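PDB 2ZET: melanophilin from Mus musculus, which links melanosome-bound Rab27A to the motor myosin Va as a Rab effector in melanosome transport, here represented by its N-terminal Rab-binding Slp homology domain. Local coordinates for residues B[72-77]-B[94-99]; B[86-91]-B[108-113]. All blocks are in the same frame, centred on the assembly; numbering follows the deposited sequence.

Interaction 1: B[72-77]-B[94-99]; sequences ARCLQP and FVCKSC. With ZN (zinc ion), chain H.
Cys-74 of 72-77 and Cys-96 and Cys-99 of 94-99 point their thiolates at a common zinc ion. The Cys-74 SG bond to zinc is 2.3 Å, and the SG atoms of Cys-96 and Cys-99 each lie 2.5 Å from the metal; Cys-71 supplies the fourth sulfur. Cysteine suits the place because one short side chain brings a soft, negatively charged donor to the ion. In Cys-74 the sulfur sits between the backbone N and the carbonyl carbon (chi1 70°), and Cys-96 adopts the same setting, whereas Cys-99 reaches the metal with SG beside its backbone N. The backbone N of Gln-76 gives Cys-74 SG a weak hydrogen bond, which may offset a little of the thiolate charge. On the flank of the site, Arg-73 lays its aliphatic stem alongside Cys-99, CB to CB at 3.6 Å, and the chain then bends at chi2. The small Ala-72 is consistent with the close approach of the backbones here: its N donates to Phe-94 O at 3.0 Å, while its CB meets CG1 of Val-95, a branched residue suited to a buried strand position. Two CxxC pairs, Cys-71/Cys-74 and Cys-96/Cys-99, thus hold one metal, the first and third pairs in sequence, which is one half of the cross-brace arrangement of FYVE-type fingers.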
loop_
_atom_site.group_PDB
_atom_site.type_symbol
_atom_site.label_atom_id
_atom_site.label_comp_id
_atom_site.label_asym_id
_atom_site.label_seq_id
_atom_site.Cartn_x
_atom_site.Cartn_y
_atom_site.Cartn_z
ATOM N N ALA B 72 -31.875 -10.285 -6.751
ATOM C CA ALA B 72 -31.982 -9.084 -5.926
ATOM C C ALA B 72 -31.232 -7.871 -6.486
ATOM O O ALA B 72 -31.517 -6.731 -6.122
ATOM C CB ALA B 72 -31.491 -9.395 -4.510
ATOM N N ARG B 73 -30.293 -8.120 -7.388
ATOM C CA ARG B 73 -29.491 -7.057 -7.962
ATOM C C ARG B 73 -29.947 -6.635 -9.354
ATOM O O ARG B 73 -30.315 -5.489 -9.547
ATOM C CB ARG B 73 -28.038 -7.512 -8.006
ATOM C CG ARG B 73 -27.002 -6.412 -7.880
ATOM C CD ARG B 73 -27.129 -5.384 -8.970
ATOM N NE ARG B 73 -25.839 -4.794 -9.288
ATOM C CZ ARG B 73 -25.678 -3.752 -10.095
ATOM N NH1 ARG B 73 -26.739 -3.172 -10.667
ATOM N NH2 ARG B 73 -24.449 -3.300 -10.335
ATOM N N CYS B 74 -29.920 -7.546 -10.324
ATOM C CA CYS B 74 -30.330 -7.208 -11.685
ATOM C C CYS B 74 -31.820 -7.419 -11.970
ATOM O O CYS B 74 -32.317 -7.030 -13.023
ATOM C CB CYS B 74 -29.479 -7.975 -12.714
ATOM S SG CYS B 74 -29.712 -9.782 -12.857
ATOM N N LEU B 75 -32.529 -8.036 -11.035
ATOM C CA LEU B 75 -33.958 -8.269 -11.186
ATOM C C LEU B 75 -34.353 -9.192 -12.319
ATOM O O LEU B 75 -35.527 -9.454 -12.521
ATOM C CB LEU B 75 -34.689 -6.945 -11.359
ATOM C CG LEU B 75 -34.461 -5.912 -10.251
ATOM C CD1 LEU B 75 -35.305 -4.691 -10.556
ATOM C CD2 LEU B 75 -34.824 -6.485 -8.887
ATOM N N GLN B 76 -33.385 -9.682 -13.072
ATOM C CA GLN B 76 -33.696 -10.596 -14.158
ATOM C C GLN B 76 -34.299 -11.848 -13.537
ATOM O O GLN B 76 -34.086 -12.113 -12.358
ATOM C CB GLN B 76 -32.416 -10.943 -14.924
ATOM C CG GLN B 76 -32.043 -9.922 -15.970
ATOM C CD GLN B 76 -32.793 -10.138 -17.269
ATOM O OE1 GLN B 76 -32.288 -10.788 -18.185
ATOM N NE2 GLN B 76 -34.010 -9.610 -17.350
ATOM N N PRO B 77 -35.090 -12.623 -14.308
ATOM C CA PRO B 77 -35.699 -13.853 -13.774
ATOM C C PRO B 77 -34.702 -15.041 -13.760
ATOM O O PRO B 77 -33.996 -15.291 -14.734
ATOM C CB PRO B 77 -36.866 -14.107 -14.733
ATOM C CG PRO B 77 -37.098 -12.802 -15.394
ATOM C CD PRO B 77 -35.735 -12.247 -15.577
ATOM N N PHE B 94 -30.987 -13.598 -2.446
ATOM C CA PHE B 94 -30.409 -14.343 -3.550
ATOM C C PHE B 94 -30.108 -13.457 -4.725
ATOM O O PHE B 94 -30.782 -12.462 -4.951
ATOM C CB PHE B 94 -31.337 -15.469 -3.999
ATOM C CG PHE B 94 -31.677 -16.440 -2.916
ATOM C CD1 PHE B 94 -32.506 -16.062 -1.859
ATOM C CD2 PHE B 94 -31.178 -17.735 -2.952
ATOM C CE1 PHE B 94 -32.839 -16.963 -0.852
ATOM C CE2 PHE B 94 -31.503 -18.648 -1.949
ATOM C CZ PHE B 94 -32.336 -18.259 -0.896
ATOM N N VAL B 95 -29.088 -13.840 -5.478
ATOM C CA VAL B 95 -28.669 -13.100 -6.651
ATOM C C VAL B 95 -28.039 -14.073 -7.639
ATOM O O VAL B 95 -27.622 -15.170 -7.257
ATOM C CB VAL B 95 -27.635 -12.033 -6.286
ATOM C CG1 VAL B 95 -28.191 -11.121 -5.227
ATOM C CG2 VAL B 95 -26.382 -12.694 -5.780
ATOM N N CYS B 96 -27.958 -13.671 -8.905
ATOM C CA CYS B 96 -27.378 -14.534 -9.919
ATOM C C CYS B 96 -25.866 -14.552 -9.797
ATOM O O CYS B 96 -25.283 -13.753 -9.067
ATOM C CB CYS B 96 -27.796 -14.086 -11.333
ATOM S SG CYS B 96 -27.019 -12.594 -12.043
ATOM N N LYS B 97 -25.238 -15.481 -10.508
ATOM C CA LYS B 97 -23.788 -15.606 -10.498
ATOM C C LYS B 97 -23.133 -14.274 -10.865
ATOM O O LYS B 97 -22.207 -13.811 -10.196
ATOM C CB LYS B 97 -23.348 -16.687 -11.499
ATOM C CG LYS B 97 -21.826 -16.895 -11.607
ATOM C CD LYS B 97 -21.443 -17.906 -12.696
ATOM C CE LYS B 97 -19.934 -17.920 -12.937
ATOM N NZ LYS B 97 -19.537 -18.868 -14.021
ATOM N N SER B 98 -23.630 -13.659 -11.927
ATOM C CA SER B 98 -23.082 -12.398 -12.407
ATOM C C SER B 98 -23.104 -11.265 -11.390
ATOM O O SER B 98 -22.279 -10.363 -11.452
ATOM C CB SER B 98 -23.839 -11.967 -13.661
ATOM O OG SER B 98 -24.159 -13.095 -14.465
ATOM N N CYS B 99 -24.042 -11.313 -10.455
ATOM C CA CYS B 99 -24.170 -10.265 -9.449
ATOM C C CYS B 99 -23.626 -10.691 -8.095
ATOM O O CYS B 99 -23.779 -9.991 -7.094
ATOM C CB CYS B 99 -25.640 -9.861 -9.308
ATOM S SG CYS B 99 -26.419 -9.310 -10.842
HETATM ZN ZN ZN H . -28.432 -10.687 -11.137
#

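Interaction 2: B[86-91]-B[108-113]; sequences RQCLEC and GWLCDP. With ZN (zinc ion), chain G.
Over one face of the Trp-109 indole lies the guanidinium of Arg-86, and the indole's CZ2 in turn stands over the centre of one guanidinium face. The planes are 31° apart, so this is a tilted cation-pi contact: Arg-86 CZ lies 3.5 Å from the centroid of the Trp-109 six-membered ring, while Arg-86 CD sits above the five-membered ring in a CH-pi contact. An extended chain from CG to NE carries arginine across both rings, and the broad, electron-rich indole suits such a long cationic partner. This pair lies at the outer end of the contact, away from the metal, in the same FYVE-type finger; past Trp-109 the backbone leads on to Cys-111 at the second zinc site, where Cys-88, Cys-91 and Cys-111, with Cys-114 from the start of helix 112-124, bind the ion.

Cys-88 swings its sulfur opposite the backbone N (chi1 -175°), bringing SG to 2.5 Å from zinc; Cys-91 SG binds at 2.3 Å and Cys-111 SG at 2.4 Å. Cys-111 also occupies the N-cap position, its thiolate accepting a backbone N-H of the helix as well as holding the metal.

Leu-110 places CD2 against Cys-88 SG and Glu-90 CB, an apolar cover beside the sulfur. Leu-89 CD1 rests on CA of Gly-108, which has no side chain. The Leu-89 N donates to Trp-109 O at 2.9 Å. Two backbone N-H groups converge on Cys-88 SG: Glu-90 N at 3.4 Å and, from 108-113, Cys-111 N at 3.1 Å.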
loop_
_atom_site.group_PDB
_atom_site.type_symbol
_atom_site.label_atom_id
_atom_site.label_comp_id
_atom_site.label_asym_id
_atom_site.label_seq_id
_atom_site.Cartn_x
_atom_site.Cartn_y
_atom_site.Cartn_z
ATOM N N ARG B 86 -27.708 -17.875 -5.968
ATOM C CA ARG B 86 -26.813 -17.916 -4.791
ATOM C C ARG B 86 -27.293 -17.015 -3.673
ATOM O O ARG B 86 -27.913 -15.999 -3.928
ATOM C CB ARG B 86 -25.408 -17.467 -5.166
ATOM C CG ARG B 86 -24.796 -18.320 -6.214
ATOM C CD ARG B 86 -23.715 -17.600 -6.934
ATOM N NE ARG B 86 -23.106 -18.474 -7.920
ATOM C CZ ARG B 86 -21.921 -18.242 -8.469
ATOM N NH1 ARG B 86 -21.235 -17.160 -8.119
ATOM N NH2 ARG B 86 -21.409 -19.096 -9.355
ATOM N N GLN B 87 -26.987 -17.379 -2.435
ATOM C CA GLN B 87 -27.377 -16.574 -1.281
ATOM C C GLN B 87 -26.207 -15.732 -0.790
ATOM O O GLN B 87 -25.078 -16.220 -0.714
ATOM C CB GLN B 87 -27.818 -17.466 -0.130
ATOM C CG GLN B 87 -29.303 -17.602 0.054
ATOM C CD GLN B 87 -29.716 -17.391 1.500
ATOM O OE1 GLN B 87 -29.629 -16.276 2.015
ATOM N NE2 GLN B 87 -30.153 -18.461 2.165
ATOM N N CYS B 88 -26.450 -14.471 -0.451
ATOM C CA CYS B 88 -25.348 -13.667 0.059
ATOM C C CYS B 88 -25.137 -14.106 1.494
ATOM O O CYS B 88 -26.096 -14.180 2.261
ATOM C CB CYS B 88 -25.667 -12.169 0.043
ATOM S SG CYS B 88 -24.244 -11.130 0.546
ATOM N N LEU B 89 -23.893 -14.402 1.858
ATOM C CA LEU B 89 -23.617 -14.827 3.221
ATOM C C LEU B 89 -23.856 -13.700 4.202
ATOM O O LEU B 89 -23.926 -13.934 5.406
ATOM C CB LEU B 89 -22.179 -15.326 3.360
ATOM C CG LEU B 89 -21.893 -16.678 2.697
ATOM C CD1 LEU B 89 -20.530 -17.202 3.159
ATOM C CD2 LEU B 89 -23.003 -17.679 3.056
ATOM N N GLU B 90 -24.007 -12.485 3.673
ATOM C CA GLU B 90 -24.207 -11.291 4.486
ATOM C C GLU B 90 -25.652 -10.889 4.717
ATOM O O GLU B 90 -26.143 -10.952 5.848
ATOM C CB GLU B 90 -23.467 -10.112 3.862
ATOM C CG GLU B 90 -23.462 -8.847 4.710
ATOM C CD GLU B 90 -22.819 -9.051 6.077
ATOM O OE1 GLU B 90 -21.785 -9.748 6.163
ATOM O OE2 GLU B 90 -23.343 -8.501 7.068
ATOM N N CYS B 91 -26.329 -10.451 3.658
ATOM C CA CYS B 91 -27.720 -10.024 3.782
ATOM C C CYS B 91 -28.702 -11.140 3.415
ATOM O O CYS B 91 -29.912 -10.921 3.322
ATOM C CB CYS B 91 -27.971 -8.799 2.908
ATOM S SG CYS B 91 -28.169 -9.179 1.170
ATOM N N GLY B 108 -18.605 -19.769 0.501
ATOM C CA GLY B 108 -19.828 -19.087 0.103
ATOM C C GLY B 108 -19.684 -17.945 -0.893
ATOM O O GLY B 108 -18.781 -17.958 -1.732
ATOM N N TRP B 109 -20.592 -16.970 -0.816
ATOM C CA TRP B 109 -20.565 -15.815 -1.713
ATOM C C TRP B 109 -21.108 -14.531 -1.070
ATOM O O TRP B 109 -21.575 -14.537 0.075
ATOM C CB TRP B 109 -21.379 -16.100 -2.977
ATOM C CG TRP B 109 -21.158 -17.445 -3.570
ATOM C CD1 TRP B 109 -21.693 -18.630 -3.144
ATOM C CD2 TRP B 109 -20.361 -17.757 -4.714
ATOM N NE1 TRP B 109 -21.282 -19.660 -3.955
ATOM C CE2 TRP B 109 -20.463 -19.153 -4.928
ATOM C CE3 TRP B 109 -19.569 -16.995 -5.584
ATOM C CZ2 TRP B 109 -19.801 -19.802 -5.975
ATOM C CZ3 TRP B 109 -18.907 -17.638 -6.628
ATOM C CH2 TRP B 109 -19.029 -19.030 -6.814
ATOM N N LEU B 110 -21.038 -13.438 -1.833
ATOM C CA LEU B 110 -21.528 -12.113 -1.429
ATOM C C LEU B 110 -22.209 -11.449 -2.619
ATOM O O LEU B 110 -21.787 -11.644 -3.756
ATOM C CB LEU B 110 -20.378 -11.214 -0.978
ATOM C CG LEU B 110 -19.685 -11.477 0.355
ATOM C CD1 LEU B 110 -18.631 -10.403 0.573
ATOM C CD2 LEU B 110 -20.702 -11.474 1.483
ATOM N N CYS B 111 -23.253 -10.665 -2.363
ATOM C CA CYS B 111 -23.957 -9.977 -3.450
ATOM C C CYS B 111 -23.169 -8.741 -3.868
ATOM O O CYS B 111 -22.572 -8.079 -3.020
ATOM C CB CYS B 111 -25.375 -9.589 -3.016
ATOM S SG CYS B 111 -25.514 -8.504 -1.593
ATOM N N ASP B 112 -23.157 -8.430 -5.166
ATOM C CA ASP B 112 -22.397 -7.274 -5.658
ATOM C C ASP B 112 -22.462 -6.023 -4.784
ATOM O O ASP B 112 -21.523 -5.233 -4.753
ATOM C CB ASP B 112 -22.774 -6.940 -7.105
ATOM C CG ASP B 112 -21.730 -7.455 -8.100
ATOM O OD1 ASP B 112 -20.540 -7.123 -7.906
ATOM O OD2 ASP B 112 -22.075 -8.185 -9.063
ATOM N N PRO B 113 -23.581 -5.805 -4.089
ATOM C CA PRO B 113 -23.617 -4.619 -3.242
ATOM C C PRO B 113 -22.789 -4.881 -1.987
ATOM O O PRO B 113 -21.867 -4.136 -1.683
ATOM C CB PRO B 113 -25.096 -4.467 -2.934
ATOM C CG PRO B 113 -25.720 -4.934 -4.179
ATOM C CD PRO B 113 -24.949 -6.196 -4.464
HETATM ZN ZN ZN G . -25.985 -9.313 0.613
#

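Interactions 1 and 2 each hold three of the four ligands of a zinc site in one FYVE-type finger, their centres about 11 Å apart. Along the chain their segments alternate, 72-77, 86-91, 94-99 and 108-113, so each zinc is reached by skipping over a segment belonging to the other: the cross-brace topology. Strands 86-87 and 94-95, one from each contact, pair as an antiparallel hairpin, with Val-95 N close to Arg-86 O, and Cys-99 O probably accepts from Asp-112 N at the start of helix 112-124. The interleaving and these backbone links tie the two sites into one unit. Together they form a compact metal-held knob at one end of the long helix 19-60 in this Rab-binding domain.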